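Local coordinates for dihydropyrimidinase (PDB 3SFW), which hydrolyses the cyclic amide bond of dihydropyrimidines, probably with the help of the two zinc ions bound in its active site, at residues Gly25-Ala30 with Gly388-Ile393; Asp56-Leu61 with Gly313-Pro318; Phe152-Asn157 with His183-Asp188; Gln401-Val406 with Gly420-Gly425. All coordinates share one frame; numbering follows the deposited sequence.

Contact 1. Residues Gly25-Ala30 with Gly388-Ile393; sequences GEKVVA and GSDADI
Lys27 and Asp390 form a single beta bridge between segments that run almost at right angles, their end-to-end directions being 98° apart. Three backbone hydrogen bonds still join them. Ala391 N gives to Glu26 O at 2.8 Å. Val28 N gives to Ser389 O, and Gly388 N to Val28 O, both at 3.0 Å. Ser389 O also meets Lys27 CA at 3.4 Å in a CA-H...O contact. Ala391 is the centre of an inverse gamma turn.

The contact belongs to the small beta domain beside the barrel, to which both ends of the chain contribute, as in other dihydropyrimidinases. Strand 27-32 bulges at Val29 and Ala30 opposite Leu22. Ala30 then pairs with a strand of a neighbouring subunit.

The Lys27 side chain runs extended past the carbonyl of Gly388. A water spans the remaining gap, accepting from Lys27 NZ at 3.2 Å and giving to Gly388 O at 2.8 Å. Asp390 OD2 forms a salt bridge with Lys382. On the buried side, Val28 has CG1 anti to the backbone N (chi1 174°). This leaves CG2 to meet Ala391 CB and Ile393 CD1, each at 4.2 Å.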
loop_
_atom_site.group_PDB
_atom_site.type_symbol
_atom_site.label_atom_id
_atom_site.label_comp_id
_atom_site.label_asym_id
_atom_site.label_seq_id
_atom_site.Cartn_x
_atom_site.Cartn_y
_atom_site.Cartn_z
ATOM N N GLY A 25 -0.584 49.343 -19.411
ATOM C CA GLY A 25 0.796 49.210 -19.010
ATOM C C GLY A 25 1.161 47.714 -18.910
ATOM O O GLY A 25 0.955 46.977 -19.859
ATOM N N GLU A 26 1.665 47.290 -17.754
ATOM C CA GLU A 26 2.208 45.916 -17.613
ATOM C C GLU A 26 1.169 44.930 -17.059
ATOM O O GLU A 26 1.459 43.739 -16.957
ATOM C CB GLU A 26 3.418 45.928 -16.699
ATOM C CG GLU A 26 4.593 46.794 -17.224
ATOM C CD GLU A 26 5.907 46.398 -16.584
ATOM O OE1 GLU A 26 5.941 46.171 -15.382
ATOM O OE2 GLU A 26 6.878 46.245 -17.308
ATOM N N LYS A 27 0.007 45.442 -16.676
ATOM C CA LYS A 27 -0.916 44.697 -15.794
ATOM C C LYS A 27 -2.337 44.653 -16.342
ATOM O O LYS A 27 -2.785 45.535 -17.107
ATOM C CB LYS A 27 -0.919 45.337 -14.412
ATOM C CG LYS A 27 0.286 44.848 -13.587
ATOM C CD LYS A 27 0.317 45.464 -12.248
ATOM C CE LYS A 27 1.690 45.368 -11.662
ATOM N NZ LYS A 27 1.676 46.086 -10.337
ATOM N N VAL A 28 -3.047 43.586 -16.001
ATOM C CA VAL A 28 -4.465 43.527 -16.309
ATOM C C VAL A 28 -5.206 44.436 -15.341
ATOM O O VAL A 28 -4.926 44.400 -14.147
ATOM C CB VAL A 28 -4.974 42.089 -16.139
ATOM C CG1 VAL A 28 -6.510 42.049 -16.310
ATOM C CG2 VAL A 28 -4.281 41.151 -17.188
ATOM N N VAL A 29 -6.059 45.320 -15.871
ATOM C CA VAL A 29 -6.799 46.274 -15.016
ATOM C C VAL A 29 -8.311 46.084 -15.023
ATOM O O VAL A 29 -8.991 46.542 -14.087
ATOM C CB VAL A 29 -6.441 47.773 -15.336
ATOM C CG1 VAL A 29 -4.964 48.030 -15.026
ATOM C CG2 VAL A 29 -6.822 48.113 -16.759
ATOM N N ALA A 30 -8.845 45.390 -16.021
ATOM C CA ALA A 30 -10.285 45.091 -16.033
ATOM C C ALA A 30 -10.599 43.900 -16.875
ATOM O O ALA A 30 -9.904 43.599 -17.857
ATOM C CB ALA A 30 -11.107 46.346 -16.555
ATOM N N GLY A 388 -4.799 42.933 -11.562
ATOM C CA GLY A 388 -3.577 43.100 -10.789
ATOM C C GLY A 388 -2.399 42.177 -11.150
ATOM O O GLY A 388 -1.278 42.422 -10.723
ATOM N N SER A 389 -2.661 41.159 -11.953
ATOM C CA SER A 389 -1.620 40.237 -12.426
ATOM C C SER A 389 -0.868 40.855 -13.610
ATOM O O SER A 389 -1.398 41.710 -14.317
ATOM C CB SER A 389 -2.268 38.891 -12.779
ATOM O OG SER A 389 -2.731 38.303 -11.528
ATOM N N ASP A 390 0.396 40.489 -13.756
ATOM C CA ASP A 390 1.138 40.889 -14.980
ATOM C C ASP A 390 0.349 40.358 -16.177
ATOM O O ASP A 390 -0.182 39.238 -16.153
ATOM C CB ASP A 390 2.531 40.253 -14.979
ATOM C CG ASP A 390 3.514 40.964 -14.077
ATOM O OD1 ASP A 390 3.126 41.937 -13.368
ATOM O OD2 ASP A 390 4.685 40.490 -14.000
ATOM N N ALA A 391 0.308 41.149 -17.251
ATOM C CA ALA A 391 -0.435 40.790 -18.420
ATOM C C ALA A 391 0.440 39.833 -19.241
ATOM O O ALA A 391 1.001 40.222 -20.262
ATOM C CB ALA A 391 -0.746 42.079 -19.221
ATOM N N ASP A 392 0.522 38.590 -18.781
ATOM C CA ASP A 392 1.344 37.553 -19.414
ATOM C C ASP A 392 0.327 36.546 -19.944
ATOM O O ASP A 392 -0.310 35.784 -19.164
ATOM C CB ASP A 392 2.236 36.850 -18.368
ATOM C CG ASP A 392 3.439 37.678 -17.925
ATOM O OD1 ASP A 392 3.437 38.937 -18.068
ATOM O OD2 ASP A 392 4.332 37.053 -17.311
ATOM N N ILE A 393 -0.004 36.688 -21.221
ATOM C CA ILE A 393 -1.182 36.073 -21.769
ATOM C C ILE A 393 -0.843 35.447 -23.123
ATOM O O ILE A 393 -0.110 36.030 -23.924
ATOM C CB ILE A 393 -2.294 37.151 -21.955
ATOM C CG1 ILE A 393 -2.688 37.689 -20.582
ATOM C CG2 ILE A 393 -3.566 36.538 -22.730
ATOM C CD1 ILE A 393 -3.617 38.902 -20.648
HETATM O O HOH W 1 -0.724 44.527 -9.011
#

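Contact 2. Residues Asp56-Leu61 with Gly313-Pro318; sequences DPHTHL and GSDHCP. With ZN (zinc ion), chain F.
His58, His60 and Asp315 close on one zinc ion, bound by His58 NE2, His60 NE2 and Asp315 OD1 at 2.1 Å each. This is the metal centre of an amidohydrolase TIM barrel. The His-X-His motif lies at the C-terminal end of strand 49-59, with His60 just past it, and the aspartate follows strand 311-312. Carboxylated Lys150 completes this site and also binds the second zinc.

The flat groups pack closely. Asp315 CG lies anti to its backbone N (chi1 -165°), and its side chain runs beside that of His58, pointing the same way. Asp315 CB therefore sits over the face of the His58 ring, 3.7 Å from the centroid, as a CH-pi contact. Asp315 OD1 comes to the His60 ring at its edge, in plane. His58 ND1 is hydrogen-bonded to Glu262, which helps to orient the ring.

Asp56 takes part in several hydrogen bonds. Its OD1 takes His58 N and Ser314 N from opposite faces of the carboxylate plane, each at 3.0 Å. The first of these makes an Asx turn. Asp56 OD2 also meets Ser314 OG, though 2.5 Å is doubtfully short. An alanine here lacks the carboxylate, so His58 N and Ser314 N would probably lose their common acceptor and segment 313-318 would be tied less firmly to the strand. His60 N gives to His316 O at 3.0 Å.

Apolar contact is lighter. Pro318 CD, of the same segment, lies over one face of the His316 ring, toward its rim. Leu61 CD2 meets the ring edge, in plane, 3.6 Å from His316 CD2.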
loop_
_atom_site.group_PDB
_atom_site.type_symbol
_atom_site.label_atom_id
_atom_site.label_comp_id
_atom_site.label_asym_id
_atom_site.label_seq_id
_atom_site.Cartn_x
_atom_site.Cartn_y
_atom_site.Cartn_z
ATOM N N ASP A 56 7.541 27.726 -17.022
ATOM C CA ASP A 56 8.315 26.496 -17.050
ATOM C C ASP A 56 9.331 26.495 -15.932
ATOM O O ASP A 56 10.250 27.290 -15.953
ATOM C CB ASP A 56 9.078 26.393 -18.386
ATOM C CG ASP A 56 9.728 25.014 -18.599
ATOM O OD1 ASP A 56 9.901 24.242 -17.641
ATOM O OD2 ASP A 56 10.085 24.706 -19.761
ATOM N N PRO A 57 9.095 25.695 -14.885
ATOM C CA PRO A 57 9.974 25.756 -13.728
ATOM C C PRO A 57 11.262 24.939 -13.914
ATOM O O PRO A 57 11.956 24.676 -12.919
ATOM C CB PRO A 57 9.158 25.073 -12.626
ATOM C CG PRO A 57 8.287 24.041 -13.381
ATOM C CD PRO A 57 7.918 24.822 -14.663
ATOM N N HIS A 58 11.522 24.447 -15.119
ATOM C CA HIS A 58 12.613 23.482 -15.254
ATOM C C HIS A 58 13.419 23.694 -16.535
ATOM O O HIS A 58 13.189 23.033 -17.553
ATOM C CB HIS A 58 12.085 22.045 -15.137
ATOM C CG HIS A 58 13.160 21.019 -14.901
ATOM N ND1 HIS A 58 12.925 19.851 -14.203
ATOM C CD2 HIS A 58 14.487 21.027 -15.197
ATOM C CE1 HIS A 58 14.058 19.169 -14.101
ATOM N NE2 HIS A 58 15.017 19.867 -14.693
ATOM N N THR A 59 14.337 24.677 -16.505
ATOM C CA THR A 59 15.145 24.964 -17.720
ATOM C C THR A 59 16.636 25.001 -17.389
ATOM O O THR A 59 17.017 25.209 -16.238
ATOM C CB THR A 59 14.733 26.281 -18.411
ATOM O OG1 THR A 59 15.027 27.408 -17.565
ATOM C CG2 THR A 59 13.172 26.288 -18.652
ATOM N N HIS A 60 17.458 24.748 -18.405
ATOM C CA HIS A 60 18.910 24.739 -18.279
ATOM C C HIS A 60 19.517 25.495 -19.471
ATOM O O HIS A 60 20.116 24.880 -20.385
ATOM C CB HIS A 60 19.441 23.289 -18.270
ATOM C CG HIS A 60 18.916 22.471 -17.130
ATOM N ND1 HIS A 60 19.402 22.601 -15.845
ATOM C CD2 HIS A 60 17.920 21.557 -17.074
ATOM C CE1 HIS A 60 18.773 21.744 -15.052
ATOM N NE2 HIS A 60 17.845 21.119 -15.770
ATOM N N LEU A 61 19.305 26.811 -19.506
ATOM C CA LEU A 61 19.815 27.591 -20.644
ATOM C C LEU A 61 21.301 27.944 -20.417
ATOM O O LEU A 61 21.707 28.317 -19.299
ATOM C CB LEU A 61 18.996 28.886 -20.776
ATOM C CG LEU A 61 17.477 28.686 -20.879
ATOM C CD1 LEU A 61 16.793 30.043 -21.177
ATOM C CD2 LEU A 61 17.165 27.692 -22.041
ATOM N N GLY A 313 7.122 20.593 -16.191
ATOM C CA GLY A 313 8.227 21.412 -16.648
ATOM C C GLY A 313 8.858 20.716 -17.848
ATOM O O GLY A 313 8.526 19.565 -18.141
ATOM N N SER A 314 9.765 21.392 -18.549
ATOM C CA SER A 314 10.357 20.779 -19.771
ATOM C C SER A 314 11.652 19.997 -19.474
ATOM O O SER A 314 11.933 19.013 -20.174
ATOM C CB SER A 314 10.670 21.855 -20.841
ATOM O OG SER A 314 11.583 22.803 -20.305
ATOM N N ASP A 315 12.450 20.439 -18.480
ATOM C CA ASP A 315 13.881 19.990 -18.368
ATOM C C ASP A 315 14.585 20.291 -19.713
ATOM O O ASP A 315 15.385 19.487 -20.247
ATOM C CB ASP A 315 14.048 18.496 -17.938
ATOM C CG ASP A 315 15.465 18.153 -17.486
ATOM O OD1 ASP A 315 16.224 19.095 -17.107
ATOM O OD2 ASP A 315 15.816 16.931 -17.538
ATOM N N HIS A 316 14.322 21.474 -20.239
ATOM C CA HIS A 316 14.958 21.876 -21.515
ATOM C C HIS A 316 16.477 21.921 -21.298
ATOM O O HIS A 316 16.973 22.713 -20.494
ATOM C CB HIS A 316 14.486 23.277 -21.919
ATOM C CG HIS A 316 14.985 23.700 -23.265
ATOM N ND1 HIS A 316 14.656 23.012 -24.419
ATOM C CD2 HIS A 316 15.757 24.740 -23.643
ATOM C CE1 HIS A 316 15.228 23.604 -25.454
ATOM N NE2 HIS A 316 15.915 24.650 -25.007
ATOM N N CYS A 317 17.216 21.099 -22.047
ATOM C CA CYS A 317 18.648 20.966 -21.779
ATOM C C CYS A 317 19.253 20.516 -23.155
ATOM O O CYS A 317 19.720 19.386 -23.292
ATOM C CB CYS A 317 18.846 19.921 -20.661
ATOM S SG CYS A 317 20.569 19.872 -19.996
ATOM N N PRO A 318 19.184 21.400 -24.164
ATOM C CA PRO A 318 19.386 20.958 -25.557
ATOM C C PRO A 318 20.869 20.820 -25.949
ATOM O O PRO A 318 21.715 21.652 -25.564
ATOM C CB PRO A 318 18.706 22.068 -26.370
ATOM C CG PRO A 318 18.981 23.314 -25.506
ATOM C CD PRO A 318 18.698 22.792 -24.101
HETATM ZN ZN ZN F . 17.026 19.275 -15.143
#

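Contact 3. Residues Phe152-Asn157 with His183-Asp188; sequences FMAYKN and HAENGD. With ZN (zinc ion), chain D.
His183 CG stands anti to its backbone N (chi1 175°), and Tyr155 CG stands anti to its carbonyl carbon (chi1 -54°). These torsions bring the two rings together beside a zinc ion. Tyr155 CE2 lies over one face of the His183 ring, toward its rim. The planes meet obliquely, at 58°.

His183 ND1 binds the zinc at 2.2 Å. His239 and carboxylated Lys150 bind it too, as do two waters. One of these waters is hydrogen-bonded to Tyr155 OH at 2.6 Å, so the tyrosine reaches the metal's inner shell through it. On the other side of the imidazole, His183 NE2 gives a straight bond to Glu185 OE1 at 2.6 Å, which, with the zinc bond at ND1, helps to fix the ring's rotation. Glu185 OE1 has a second partner in Arg212. Phe152 CD2 packs on His183 CB.

Two backbone bonds tie the segments, Met153 N to His183 O and Gly187 N to Met153 O, both 3.0 Å. Ala154 CA comes within 3.7 Å of Gly187 CA, and a side chain on Gly187 would clash there. Farther from the metal, the extended Lys156 side chain brings NZ 2.8 Å from Asp188 OD1 in a salt bridge. Lys156 NZ also forms a salt bridge with Glu164 of a neighbouring subunit.

Segment 183-188 links strand 180-182, on the barrel wall, to helix 187-199. Asn186 is its N-cap, with a weak capping bond to Asp188 N and its ND2 bonded to Glu219. Helix 214-230 packs against Met153 and Ala184, while segment 152-157 belongs to the loop that leads to helix 163-176.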
loop_
_atom_site.group_PDB
_atom_site.type_symbol
_atom_site.label_atom_id
_atom_site.label_comp_id
_atom_site.label_asym_id
_atom_site.label_seq_id
_atom_site.Cartn_x
_atom_site.Cartn_y
_atom_site.Cartn_z
ATOM N N PHE A 152 20.985 17.307 -6.380
ATOM C CA PHE A 152 21.080 16.222 -7.339
ATOM C C PHE A 152 21.495 14.939 -6.616
ATOM O O PHE A 152 22.430 14.945 -5.867
ATOM C CB PHE A 152 22.141 16.590 -8.416
ATOM C CG PHE A 152 21.701 17.698 -9.332
ATOM C CD1 PHE A 152 22.079 19.029 -9.088
ATOM C CD2 PHE A 152 20.953 17.412 -10.469
ATOM C CE1 PHE A 152 21.668 20.054 -9.912
ATOM C CE2 PHE A 152 20.590 18.430 -11.344
ATOM C CZ PHE A 152 20.923 19.771 -11.042
ATOM N N MET A 153 20.739 13.856 -6.792
ATOM C CA MET A 153 21.046 12.612 -6.068
ATOM C C MET A 153 21.778 11.659 -6.999
ATOM O O MET A 153 22.201 10.578 -6.566
ATOM C CB MET A 153 19.750 11.963 -5.548
ATOM C CG MET A 153 18.992 12.904 -4.588
ATOM S SD MET A 153 17.410 12.264 -4.025
ATOM C CE MET A 153 17.910 11.119 -2.695
ATOM N N ALA A 154 21.903 12.053 -8.269
ATOM C CA ALA A 154 22.685 11.302 -9.242
ATOM C C ALA A 154 23.769 12.199 -9.861
ATOM O O ALA A 154 24.086 13.266 -9.308
ATOM C CB ALA A 154 21.754 10.684 -10.326
ATOM N N TYR A 155 24.386 11.724 -10.952
ATOM C CA TYR A 155 25.552 12.400 -11.575
ATOM C C TYR A 155 26.759 12.418 -10.645
ATOM O O TYR A 155 27.329 13.459 -10.341
ATOM C CB TYR A 155 25.188 13.819 -12.044
ATOM C CG TYR A 155 23.983 13.880 -12.961
ATOM C CD1 TYR A 155 23.983 13.292 -14.230
ATOM C CD2 TYR A 155 22.847 14.588 -12.571
ATOM C CE1 TYR A 155 22.833 13.381 -15.071
ATOM C CE2 TYR A 155 21.733 14.689 -13.398
ATOM C CZ TYR A 155 21.719 14.092 -14.619
ATOM O OH TYR A 155 20.611 14.259 -15.424
ATOM N N LYS A 156 27.134 11.237 -10.162
ATOM C CA LYS A 156 28.301 11.103 -9.284
ATOM C C LYS A 156 29.575 11.813 -9.815
ATOM O O LYS A 156 29.870 11.794 -11.030
ATOM C CB LYS A 156 28.575 9.598 -9.062
ATOM C CG LYS A 156 29.623 9.317 -7.984
ATOM C CD LYS A 156 29.951 7.813 -7.936
ATOM C CE LYS A 156 30.465 7.378 -6.549
ATOM N NZ LYS A 156 30.151 5.906 -6.304
ATOM N N ASN A 157 30.262 12.501 -8.914
ATOM C CA ASN A 157 31.491 13.208 -9.249
ATOM C C ASN A 157 31.286 14.405 -10.168
ATOM O O ASN A 157 32.251 15.026 -10.608
ATOM C CB ASN A 157 32.510 12.251 -9.899
ATOM C CG ASN A 157 32.950 11.124 -8.955
ATOM O OD1 ASN A 157 33.191 11.342 -7.761
ATOM N ND2 ASN A 157 32.981 9.902 -9.478
ATOM N N HIS A 183 16.587 15.952 -7.965
ATOM C CA HIS A 183 16.741 14.990 -9.065
ATOM C C HIS A 183 16.940 13.626 -8.392
ATOM O O HIS A 183 18.010 13.372 -7.814
ATOM C CB HIS A 183 18.000 15.328 -9.939
ATOM C CG HIS A 183 18.278 14.298 -11.003
ATOM N ND1 HIS A 183 18.237 14.574 -12.359
ATOM C CD2 HIS A 183 18.554 12.969 -10.892
ATOM C CE1 HIS A 183 18.517 13.465 -13.031
ATOM N NE2 HIS A 183 18.691 12.476 -12.168
ATOM N N ALA A 184 15.912 12.768 -8.447
ATOM C CA ALA A 184 15.908 11.560 -7.593
ATOM C C ALA A 184 16.213 10.316 -8.438
ATOM O O ALA A 184 15.296 9.587 -8.849
ATOM C CB ALA A 184 14.527 11.397 -6.861
ATOM N N GLU A 185 17.495 10.011 -8.597
ATOM C CA GLU A 185 17.916 8.632 -8.995
ATOM C C GLU A 185 19.071 8.287 -8.078
ATOM O O GLU A 185 19.897 9.182 -7.758
ATOM C CB GLU A 185 18.455 8.579 -10.433
ATOM C CG GLU A 185 17.452 8.986 -11.541
ATOM C CD GLU A 185 18.135 9.042 -12.882
ATOM O OE1 GLU A 185 18.924 10.015 -13.122
ATOM O OE2 GLU A 185 17.969 8.044 -13.644
ATOM N N ASN A 186 19.229 6.992 -7.778
ATOM C CA ASN A 186 20.373 6.629 -6.923
ATOM C C ASN A 186 21.673 6.686 -7.721
ATOM O O ASN A 186 21.941 5.830 -8.585
ATOM C CB ASN A 186 20.164 5.255 -6.270
ATOM C CG ASN A 186 21.230 4.962 -5.244
ATOM O OD1 ASN A 186 22.418 4.913 -5.574
ATOM N ND2 ASN A 186 20.826 4.772 -4.011
ATOM N N GLY A 187 22.470 7.719 -7.483
ATOM C CA GLY A 187 23.682 7.896 -8.292
ATOM C C GLY A 187 24.714 6.788 -8.126
ATOM O O GLY A 187 25.566 6.619 -9.001
ATOM N N ASP A 188 24.738 6.130 -6.972
ATOM C CA ASP A 188 25.746 5.055 -6.776
ATOM C C ASP A 188 25.386 3.796 -7.532
ATOM O O ASP A 188 26.260 3.130 -8.141
ATOM C CB ASP A 188 25.928 4.754 -5.306
ATOM C CG ASP A 188 26.639 5.897 -4.570
ATOM O OD1 ASP A 188 27.698 6.365 -5.057
ATOM O OD2 ASP A 188 26.141 6.338 -3.538
HETATM ZN ZN ZN D . 17.538 16.269 -13.575
HETATM O O HOH W 2 18.176 15.283 -15.479
HETATM O O HOH W 3 25.953 8.546 -11.028
HETATM O O HOH W 4 19.430 17.020 -14.105
#

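Contact 4. Residues Gln401-Val406 with Gly420-Gly425; sequences QRTISV and GMQVHG
The Arg402 guanidinium has Val423 CG2 over one face, toward the rim, and Gly425 O at its edge, in plane. Gly425 O accepts from Arg402 NE at 3.0 Å, and more weakly from Arg402 NH2 at 3.4 Å. The His424 ring carries Gln401 CG over one face, 3.6 Å from the centroid, as a CH-pi contact. The Gln401 amide lies alongside that ring, the planes 24° apart.

Arg402 CG is wedged between the backbone N and the carbonyl carbon (chi1 66°), and the extended chain then reaches the end of the partner segment. A leucine in its place has no N-H to offer, so Gly425 O would probably be left without a side-chain partner here, and Val423 CG2 without the flat group beside it.

The backbones form an antiparallel ladder. Arg402 and Val423 are the hydrogen-bonded pair, each N to the other's O at 3.0 Å. Gln401 with His424 and Thr403 with Gln422 are non-hydrogen-bonded pairs on the other face. Farther along, Ile404 N gives to Met421 O, and Gly420 N to Ile404 O. A water gives to Val423 O. Ile404 CD1 touches Val423 CG1 at 4.0 Å.

Strand 393-403 lies in its sheet between strands 49-59 and 422-432. Helix 345-354 packs on Ile404, Met421 and Val423.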
loop_
_atom_site.group_PDB
_atom_site.type_symbol
_atom_site.label_atom_id
_atom_site.label_comp_id
_atom_site.label_asym_id
_atom_site.label_seq_id
_atom_site.Cartn_x
_atom_site.Cartn_y
_atom_site.Cartn_z
ATOM N N GLN A 401 -4.443 22.240 -36.863
ATOM C CA GLN A 401 -3.637 21.025 -36.913
ATOM C C GLN A 401 -2.286 21.339 -37.471
ATOM O O GLN A 401 -2.165 22.043 -38.465
ATOM C CB GLN A 401 -4.266 19.995 -37.825
ATOM C CG GLN A 401 -5.664 19.631 -37.483
ATOM C CD GLN A 401 -6.130 18.489 -38.350
ATOM O OE1 GLN A 401 -5.736 17.329 -38.124
ATOM N NE2 GLN A 401 -6.820 18.826 -39.453
ATOM N N ARG A 402 -1.248 20.780 -36.865
ATOM C CA ARG A 402 0.092 20.999 -37.412
ATOM C C ARG A 402 1.018 19.856 -37.030
ATOM O O ARG A 402 0.643 18.974 -36.272
ATOM C CB ARG A 402 0.653 22.355 -36.972
ATOM C CG ARG A 402 0.900 22.442 -35.478
ATOM C CD ARG A 402 1.369 23.836 -35.082
ATOM N NE ARG A 402 1.341 23.988 -33.640
ATOM C CZ ARG A 402 2.389 23.827 -32.844
ATOM N NH1 ARG A 402 3.612 23.596 -33.353
ATOM N NH2 ARG A 402 2.224 23.973 -31.522
ATOM N N THR A 403 2.170 19.805 -37.676
ATOM C CA THR A 403 3.156 18.773 -37.366
ATOM C C THR A 403 4.337 19.433 -36.657
ATOM O O THR A 403 4.828 20.451 -37.098
ATOM C CB THR A 403 3.664 18.178 -38.659
ATOM O OG1 THR A 403 2.553 17.567 -39.322
ATOM C CG2 THR A 403 4.736 17.133 -38.388
ATOM N N ILE A 404 4.760 18.874 -35.536
ATOM C CA ILE A 404 5.966 19.421 -34.882
ATOM C C ILE A 404 7.186 19.078 -35.735
ATOM O O ILE A 404 7.394 17.901 -36.096
ATOM C CB ILE A 404 6.110 18.843 -33.467
ATOM C CG1 ILE A 404 4.947 19.372 -32.604
ATOM C CG2 ILE A 404 7.450 19.317 -32.829
ATOM C CD1 ILE A 404 4.980 18.889 -31.126
ATOM N N SER A 405 8.057 20.061 -35.947
ATOM C CA SER A 405 9.240 19.813 -36.752
ATOM C C SER A 405 10.403 20.733 -36.431
ATOM O O SER A 405 10.200 21.924 -36.211
ATOM C CB SER A 405 8.880 20.012 -38.239
ATOM O OG SER A 405 9.967 19.523 -39.020
ATOM N N VAL A 406 11.630 20.219 -36.577
ATOM C CA VAL A 406 12.832 21.065 -36.538
ATOM C C VAL A 406 12.756 22.156 -37.614
ATOM O O VAL A 406 13.333 23.249 -37.452
ATOM C CB VAL A 406 14.122 20.213 -36.696
ATOM C CG1 VAL A 406 14.203 19.519 -38.115
ATOM C CG2 VAL A 406 15.388 21.061 -36.359
ATOM N N GLY A 420 7.703 15.052 -36.463
ATOM C CA GLY A 420 6.583 14.343 -37.136
ATOM C C GLY A 420 5.316 14.211 -36.308
ATOM O O GLY A 420 4.303 13.736 -36.807
ATOM N N MET A 421 5.360 14.605 -35.027
ATOM C CA MET A 421 4.162 14.467 -34.176
ATOM C C MET A 421 3.021 15.348 -34.640
ATOM O O MET A 421 3.176 16.553 -34.798
ATOM C CB MET A 421 4.493 14.804 -32.709
ATOM C CG MET A 421 3.359 14.421 -31.752
ATOM S SD MET A 421 3.955 14.929 -30.122
ATOM C CE MET A 421 2.466 14.655 -29.144
ATOM N N GLN A 422 1.854 14.758 -34.866
ATOM C CA GLN A 422 0.680 15.573 -35.191
ATOM C C GLN A 422 0.039 16.104 -33.911
ATOM O O GLN A 422 -0.302 15.327 -33.018
ATOM C CB GLN A 422 -0.360 14.737 -35.928
ATOM C CG GLN A 422 0.239 14.000 -37.092
ATOM C CD GLN A 422 0.657 14.937 -38.142
ATOM O OE1 GLN A 422 1.856 15.147 -38.355
ATOM N NE2 GLN A 422 -0.323 15.607 -38.768
ATOM N N VAL A 423 -0.232 17.401 -33.883
ATOM C CA VAL A 423 -0.942 18.013 -32.740
ATOM C C VAL A 423 -2.049 18.916 -33.221
ATOM O O VAL A 423 -2.039 19.390 -34.378
ATOM C CB VAL A 423 0.026 18.845 -31.872
ATOM C CG1 VAL A 423 1.130 17.918 -31.296
ATOM C CG2 VAL A 423 0.642 19.999 -32.694
ATOM N N HIS A 424 -3.001 19.204 -32.337
ATOM C CA HIS A 424 -3.851 20.371 -32.506
ATOM C C HIS A 424 -3.474 21.427 -31.502
ATOM O O HIS A 424 -3.201 21.113 -30.337
ATOM C CB HIS A 424 -5.319 19.996 -32.258
ATOM C CG HIS A 424 -5.873 19.062 -33.281
ATOM N ND1 HIS A 424 -6.974 19.372 -34.047
ATOM C CD2 HIS A 424 -5.455 17.842 -33.687
ATOM C CE1 HIS A 424 -7.207 18.383 -34.893
ATOM N NE2 HIS A 424 -6.311 17.433 -34.682
ATOM N N GLY A 425 -3.592 22.672 -31.918
ATOM C CA GLY A 425 -3.344 23.823 -31.048
ATOM C C GLY A 425 -2.145 24.596 -31.571
ATOM O O GLY A 425 -1.156 24.013 -31.949
HETATM O O HOH W 5 -2.930 17.347 -36.312
#

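From the N terminus, residues 25-30 open contact 1, which closes only at 388-393. The loop between holds contact 2, from 56-61 to 313-318, and inside that lies contact 3, from 152-157 to 183-188. Contact 4 follows in series, joining 401-406 to 420-425. No two contacts cross. Contact 1 ties the N-terminal beta sheet to the chain leaving the barrel. Contacts 2 and 3 each hold one of two neighbouring zinc ions; the nearest atoms of the two contacts are about 5 Å apart. Contact 4 lies on the sheet that contact 2 also reaches, through adjacent strands 49-59 and 393-403. Contacts 1 and 3 lie on opposite sides of the chain's centre.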